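Local coordinates for possible hydrolase (Mycobacterium tuberculosis, PDB 6WYN), which hydrolyses carboxylic esters, with a preference for short, straight alkyl chains, as a serine esterase likely to act in ester or lipid metabolism, at residues A[73-78]-A[109-115]; A[51-55]-A[228-232]. All blocks are in the same frame, centred on the assembly; numbering follows the deposited sequence. Where two conformers were deposited one is given.

Contact 1: A[73-78]-A[109-115]; sequences ISALRW and ALAVDLP
The methyl CG2 of I73 presses against CG1 of V112 at 3.4 Å, tighter than ordinary van der Waals contact, as the two branched side chains meet at a slant near one end of an antiparallel strand pair. The second arm of I73 takes a different course: chi1 of -59° and chi2 of -52° together bring CD1 to the ring carbon CD of P115, 3.8 Å away. Between them the two arms reach from V112 to P115.

Farther along, A75, R77, L110 and V112 occupy one face of the sheet. L110 has CG anti to its backbone N (chi1 -169°), and its CD1 leans across to the opposite strand, 3.8 Å from A75 CB and equally near R77 CB. The guanidinium of R77 leads away from this partner and forms a salt bridge with E66. L76, W78, A109 and A111 share the other face, where the indole of W78 is set with its edge to the carbonyl oxygen of A109, which lies in the ring plane.

Five backbone hydrogen bonds close the ladder, two each in the pairs L76-A111 and W78-A109. The fifth, from D113 N to S74 O (2.9 Å), continues it past V112. The D113 carboxylate is held by R67 and by the backbone N-H groups of A95 and H119, joining the segment to strand 65-70 through R67 and to loops through A95 and H119.

This is the antiparallel part of the mixed central sheet of the alpha/beta hydrolase fold. Strand 73-78 lies between 65-70 and 109-112, antiparallel to both, and 109-112 leads into the parallel strands through 85-88. Helix 99-105 covers W78 and A111, whereas helix 130-144 packs on I73, V112 and P115.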
loop_
_atom_site.group_PDB
_atom_site.type_symbol
_atom_site.label_atom_id
_atom_site.label_comp_id
_atom_site.label_asym_id
_atom_site.label_seq_id
_atom_site.Cartn_x
_atom_site.Cartn_y
_atom_site.Cartn_z
ATOM N N ILE A 73 -10.425 -1.510 11.104
ATOM C CA ILE A 73 -9.069 -1.117 10.591
ATOM C C ILE A 73 -7.971 -1.437 11.624
ATOM O O ILE A 73 -8.034 -0.916 12.750
ATOM C CB ILE A 73 -9.018 0.373 10.236
ATOM C CG1 ILE A 73 -10.072 0.711 9.175
ATOM C CG2 ILE A 73 -7.596 0.757 9.775
ATOM C CD1 ILE A 73 -9.993 -0.185 7.966
ATOM N N SER A 74 -6.969 -2.208 11.199
ATOM C CA SER A 74 -5.701 -2.422 11.922
ATOM C C SER A 74 -4.612 -1.574 11.250
ATOM O O SER A 74 -4.753 -1.281 10.040
ATOM C CB SER A 74 -5.366 -3.873 11.946
ATOM O OG SER A 74 -4.376 -4.096 12.934
ATOM N N ALA A 75 -3.589 -1.161 11.997
ATOM C CA ALA A 75 -2.483 -0.357 11.461
ATOM C C ALA A 75 -1.243 -0.632 12.298
ATOM O O ALA A 75 -1.387 -1.171 13.454
ATOM C CB ALA A 75 -2.815 1.104 11.415
ATOM N N LEU A 76 -0.083 -0.370 11.702
ATOM C CA LEU A 76 1.201 -0.285 12.455
ATOM C C LEU A 76 1.506 1.174 12.728
ATOM O O LEU A 76 1.531 1.988 11.779
ATOM C CB LEU A 76 2.304 -0.939 11.629
ATOM C CG LEU A 76 2.128 -2.422 11.377
ATOM C CD1 LEU A 76 3.259 -2.958 10.523
ATOM C CD2 LEU A 76 2.051 -3.175 12.690
ATOM N N ARG A 77 1.735 1.505 13.994
ATOM C CA ARG A 77 2.074 2.875 14.435
ATOM C C ARG A 77 3.549 2.871 14.817
ATOM O O ARG A 77 3.934 2.133 15.768
ATOM C CB ARG A 77 1.177 3.358 15.582
ATOM C CG ARG A 77 1.390 4.818 15.949
ATOM C CD ARG A 77 0.286 5.388 16.815
ATOM N NE ARG A 77 0.292 4.671 18.090
ATOM C CZ ARG A 77 -0.725 4.644 18.948
ATOM N NH1 ARG A 77 -0.624 3.913 20.049
ATOM N NH2 ARG A 77 -1.801 5.358 18.713
ATOM N N TRP A 78 4.326 3.680 14.092
ATOM C CA TRP A 78 5.805 3.765 14.201
ATOM C C TRP A 78 6.196 5.048 14.911
ATOM O O TRP A 78 5.631 6.106 14.547
ATOM C CB TRP A 78 6.424 3.767 12.809
ATOM C CG TRP A 78 6.165 2.527 12.019
ATOM C CD1 TRP A 78 5.059 2.187 11.271
ATOM C CD2 TRP A 78 7.103 1.465 11.876
ATOM N NE1 TRP A 78 5.264 0.978 10.667
ATOM C CE2 TRP A 78 6.520 0.526 11.001
ATOM C CE3 TRP A 78 8.394 1.259 12.371
ATOM C CZ2 TRP A 78 7.189 -0.641 10.645
ATOM C CZ3 TRP A 78 9.057 0.118 11.991
ATOM C CH2 TRP A 78 8.468 -0.815 11.135
ATOM N N ALA A 109 5.058 7.472 11.909
ATOM C CA ALA A 109 4.198 7.125 10.751
ATOM C C ALA A 109 3.085 6.159 11.127
ATOM O O ALA A 109 3.255 5.431 12.067
ATOM C CB ALA A 109 5.076 6.533 9.687
ATOM N N LEU A 110 2.027 6.099 10.319
ATOM C CA LEU A 110 0.941 5.110 10.484
ATOM C C LEU A 110 0.835 4.386 9.154
ATOM O O LEU A 110 0.514 5.042 8.136
ATOM C CB LEU A 110 -0.363 5.811 10.877
ATOM C CG LEU A 110 -1.472 4.866 11.330
ATOM C CD1 LEU A 110 -1.152 4.277 12.687
ATOM C CD2 LEU A 110 -2.838 5.550 11.386
ATOM N N ALA A 111 1.075 3.097 9.167
ATOM C CA ALA A 111 0.898 2.232 7.991
ATOM C C ALA A 111 -0.376 1.409 8.205
ATOM O O ALA A 111 -0.430 0.539 9.072
ATOM C CB ALA A 111 2.140 1.406 7.767
ATOM N N VAL A 112 -1.369 1.745 7.404
ATOM C CA VAL A 112 -2.694 1.142 7.645
ATOM C C VAL A 112 -2.929 -0.118 6.833
ATOM O O VAL A 112 -2.467 -0.165 5.714
ATOM C CB VAL A 112 -3.785 2.172 7.313
ATOM C CG1 VAL A 112 -5.142 1.619 7.625
ATOM C CG2 VAL A 112 -3.569 3.484 8.046
ATOM N N ASP A 113 -3.595 -1.099 7.433
ATOM C CA ASP A 113 -4.112 -2.259 6.667
ATOM C C ASP A 113 -5.454 -1.850 6.046
ATOM O O ASP A 113 -6.352 -1.487 6.788
ATOM C CB ASP A 113 -4.282 -3.512 7.521
ATOM C CG ASP A 113 -2.997 -4.210 7.968
ATOM O OD1 ASP A 113 -2.001 -4.153 7.206
ATOM O OD2 ASP A 113 -2.994 -4.833 9.082
ATOM N N LEU A 114 -5.535 -1.806 4.717
ATOM C CA LEU A 114 -6.774 -1.518 3.998
ATOM C C LEU A 114 -7.785 -2.610 4.364
ATOM O O LEU A 114 -7.422 -3.742 4.599
ATOM C CB LEU A 114 -6.529 -1.486 2.486
ATOM C CG LEU A 114 -5.670 -0.338 1.944
ATOM C CD1 LEU A 114 -5.615 -0.488 0.453
ATOM C CD2 LEU A 114 -6.181 1.049 2.355
ATOM N N PRO A 115 -9.099 -2.306 4.341
ATOM C CA PRO A 115 -10.120 -3.346 4.423
ATOM C C PRO A 115 -9.731 -4.517 3.531
ATOM O O PRO A 115 -9.213 -4.366 2.392
ATOM C CB PRO A 115 -11.378 -2.621 3.963
ATOM C CG PRO A 115 -11.144 -1.228 4.401
ATOM C CD PRO A 115 -9.660 -0.962 4.212
#

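Contact 2: A[51-55]-A[228-232]; sequences ENAEQ and KSLRR
The guanidinium of R232 has E51 CB over one face, 3.4 Å above its plane and offset toward the rim, while the end of the N52 side chain lies at its edge, near the plane. Planes of the N52 amide and the guanidinium stand 82° apart. The E51 carboxylate is turned almost as steeply, at 81°, and one oxygen alone makes the salt bridge: E51 OE2 accepts from R232 NH1 at 3.0 Å, a weak bond with an N-H...O angle of 130°. Bends at chi2 and chi3 fold the arginine chain so that CD also lies close to OE2. Q55 OE1 comes within 3.1 Å of R232 NH2 and is itself hydrogen-bonded to T100 of helix 99-105.

Nearer the surface, K228 and E54 cross at about a right angle. The salt bridge from K228 NZ to E54 OE2 is weak, at 3.3 Å, and a water joins the pair by accepting from NZ and donating to E54 OE1.

This is helix-to-helix packing away from the annotated sites, between 49-55 near the N-terminus and 227-237. With the segment axes 11.7 Å apart, long polar side chains bridge the gap. E51 and E54 meet R232 and K228, so the contact is probably electrostatic in large part, and the E51 carboxylate would partly offset the charge of buried R232.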
loop_
_atom_site.group_PDB
_atom_site.type_symbol
_atom_site.label_atom_id
_atom_site.label_comp_id
_atom_site.label_asym_id
_atom_site.label_seq_id
_atom_site.Cartn_x
_atom_site.Cartn_y
_atom_site.Cartn_z
ATOM N N GLU A 51 16.396 -6.894 9.162
ATOM C CA GLU A 51 16.443 -7.131 7.699
ATOM C C GLU A 51 15.984 -5.872 6.987
ATOM O O GLU A 51 16.642 -5.464 6.003
ATOM C CB GLU A 51 15.609 -8.345 7.291
ATOM C CG GLU A 51 16.071 -9.676 7.871
ATOM C CD GLU A 51 15.254 -10.885 7.412
ATOM O OE1 GLU A 51 15.561 -12.006 7.868
ATOM O OE2 GLU A 51 14.337 -10.735 6.568
ATOM N N ASN A 52 14.925 -5.219 7.470
ATOM C CA ASN A 52 14.422 -3.966 6.870
ATOM C C ASN A 52 15.439 -2.848 7.057
ATOM O O ASN A 52 15.653 -2.075 6.071
ATOM C CB ASN A 52 13.056 -3.533 7.403
ATOM C CG ASN A 52 11.998 -4.589 7.187
ATOM O OD1 ASN A 52 11.737 -5.362 8.106
ATOM N ND2 ASN A 52 11.453 -4.691 5.979
ATOM N N ALA A 53 16.036 -2.702 8.229
ATOM C CA ALA A 53 17.093 -1.675 8.422
ATOM C C ALA A 53 18.269 -1.910 7.429
ATOM O O ALA A 53 18.696 -0.964 6.823
ATOM C CB ALA A 53 17.564 -1.651 9.853
ATOM N N GLU A 54 18.744 -3.141 7.258
ATOM C CA GLU A 54 19.840 -3.486 6.306
ATOM C C GLU A 54 19.393 -3.133 4.863
ATOM O O GLU A 54 20.086 -2.369 4.189
ATOM C CB GLU A 54 20.165 -4.960 6.553
ATOM C CG GLU A 54 21.201 -5.589 5.633
ATOM C CD GLU A 54 21.292 -7.119 5.725
ATOM O OE1 GLU A 54 22.312 -7.694 5.236
ATOM O OE2 GLU A 54 20.340 -7.758 6.266
ATOM N N GLN A 55 18.212 -3.564 4.428
ATOM C CA GLN A 55 17.682 -3.199 3.081
ATOM C C GLN A 55 17.631 -1.679 2.924
ATOM O O GLN A 55 17.884 -1.198 1.812
ATOM C CB GLN A 55 16.348 -3.882 2.823
ATOM C CG GLN A 55 15.819 -3.692 1.418
ATOM C CD GLN A 55 14.492 -4.394 1.186
ATOM O OE1 GLN A 55 13.527 -4.291 1.962
ATOM N NE2 GLN A 55 14.397 -5.066 0.054
ATOM N N LYS A 228 15.301 -13.521 0.204
ATOM C CA LYS A 228 15.103 -13.226 1.650
ATOM C C LYS A 228 14.078 -12.078 1.739
ATOM O O LYS A 228 13.172 -12.188 2.574
ATOM C CB LYS A 228 16.441 -12.950 2.328
ATOM C CG LYS A 228 16.388 -12.743 3.840
ATOM C CD LYS A 228 17.757 -12.494 4.520
ATOM C CE LYS A 228 18.146 -11.033 4.544
ATOM N NZ LYS A 228 19.110 -10.744 5.632
ATOM N N SER A 229 14.136 -11.086 0.839
ATOM C CA SER A 229 13.095 -10.027 0.753
ATOM C C SER A 229 11.738 -10.653 0.417
ATOM O O SER A 229 10.753 -10.307 1.091
ATOM C CB SER A 229 13.467 -8.960 -0.221
ATOM O OG SER A 229 14.626 -8.298 0.240
ATOM N N LEU A 230 11.682 -11.573 -0.556
ATOM C CA LEU A 230 10.392 -12.223 -0.915
ATOM C C LEU A 230 9.819 -13.018 0.269
ATOM O O LEU A 230 8.585 -12.941 0.493
ATOM C CB LEU A 230 10.576 -13.130 -2.131
ATOM C CG LEU A 230 10.955 -12.428 -3.436
ATOM C CD1 LEU A 230 11.087 -13.449 -4.577
ATOM C CD2 LEU A 230 9.947 -11.329 -3.801
ATOM N N ARG A 231 10.666 -13.777 0.959
ATOM C CA ARG A 231 10.296 -14.614 2.138
ATOM C C ARG A 231 9.686 -13.704 3.225
ATOM O O ARG A 231 8.687 -14.079 3.849
ATOM C CB ARG A 231 11.565 -15.333 2.615
ATOM C CG ARG A 231 11.386 -16.212 3.842
ATOM C CD ARG A 231 12.628 -17.004 4.261
ATOM N NE ARG A 231 13.167 -17.818 3.161
ATOM C CZ ARG A 231 12.797 -19.076 2.837
ATOM N NH1 ARG A 231 11.868 -19.721 3.538
ATOM N NH2 ARG A 231 13.374 -19.688 1.803
ATOM N N ARG A 232 10.320 -12.554 3.472
ATOM C CA ARG A 232 9.829 -11.606 4.509
ATOM C C ARG A 232 8.430 -11.132 4.108
ATOM O O ARG A 232 7.545 -11.086 4.985
ATOM C CB ARG A 232 10.803 -10.428 4.596
ATOM C CG ARG A 232 10.440 -9.353 5.608
ATOM C CD ARG A 232 11.696 -8.739 6.196
ATOM N NE ARG A 232 12.246 -7.618 5.448
ATOM C CZ ARG A 232 13.256 -7.687 4.585
ATOM N NH1 ARG A 232 13.839 -8.846 4.331
ATOM N NH2 ARG A 232 13.674 -6.595 3.971
HETATM O O HOH W 1 21.715 -10.337 5.001
#

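In the fold
Contact 1 is nested along the chain within the loop closed by contact 2: 51-55 comes first, then 73-78 and 109-115, and finally 228-232. The centres of the two contacts are about 20 Å apart and their nearest atoms about 6 Å, without touching. Contact 1 lies in the buried mixed sheet of the alpha/beta hydrolase fold, whereas contact 2 joins helices 49-55 and 227-237 nearer the outside. Helix 99-105 links the two neighbourhoods, meeting W78 and A111 of contact 1 and N52, A53 and R232 of contact 2. The N-terminal region thus contributes both a sheet strand and a helix-helix contact with a much later part of the chain.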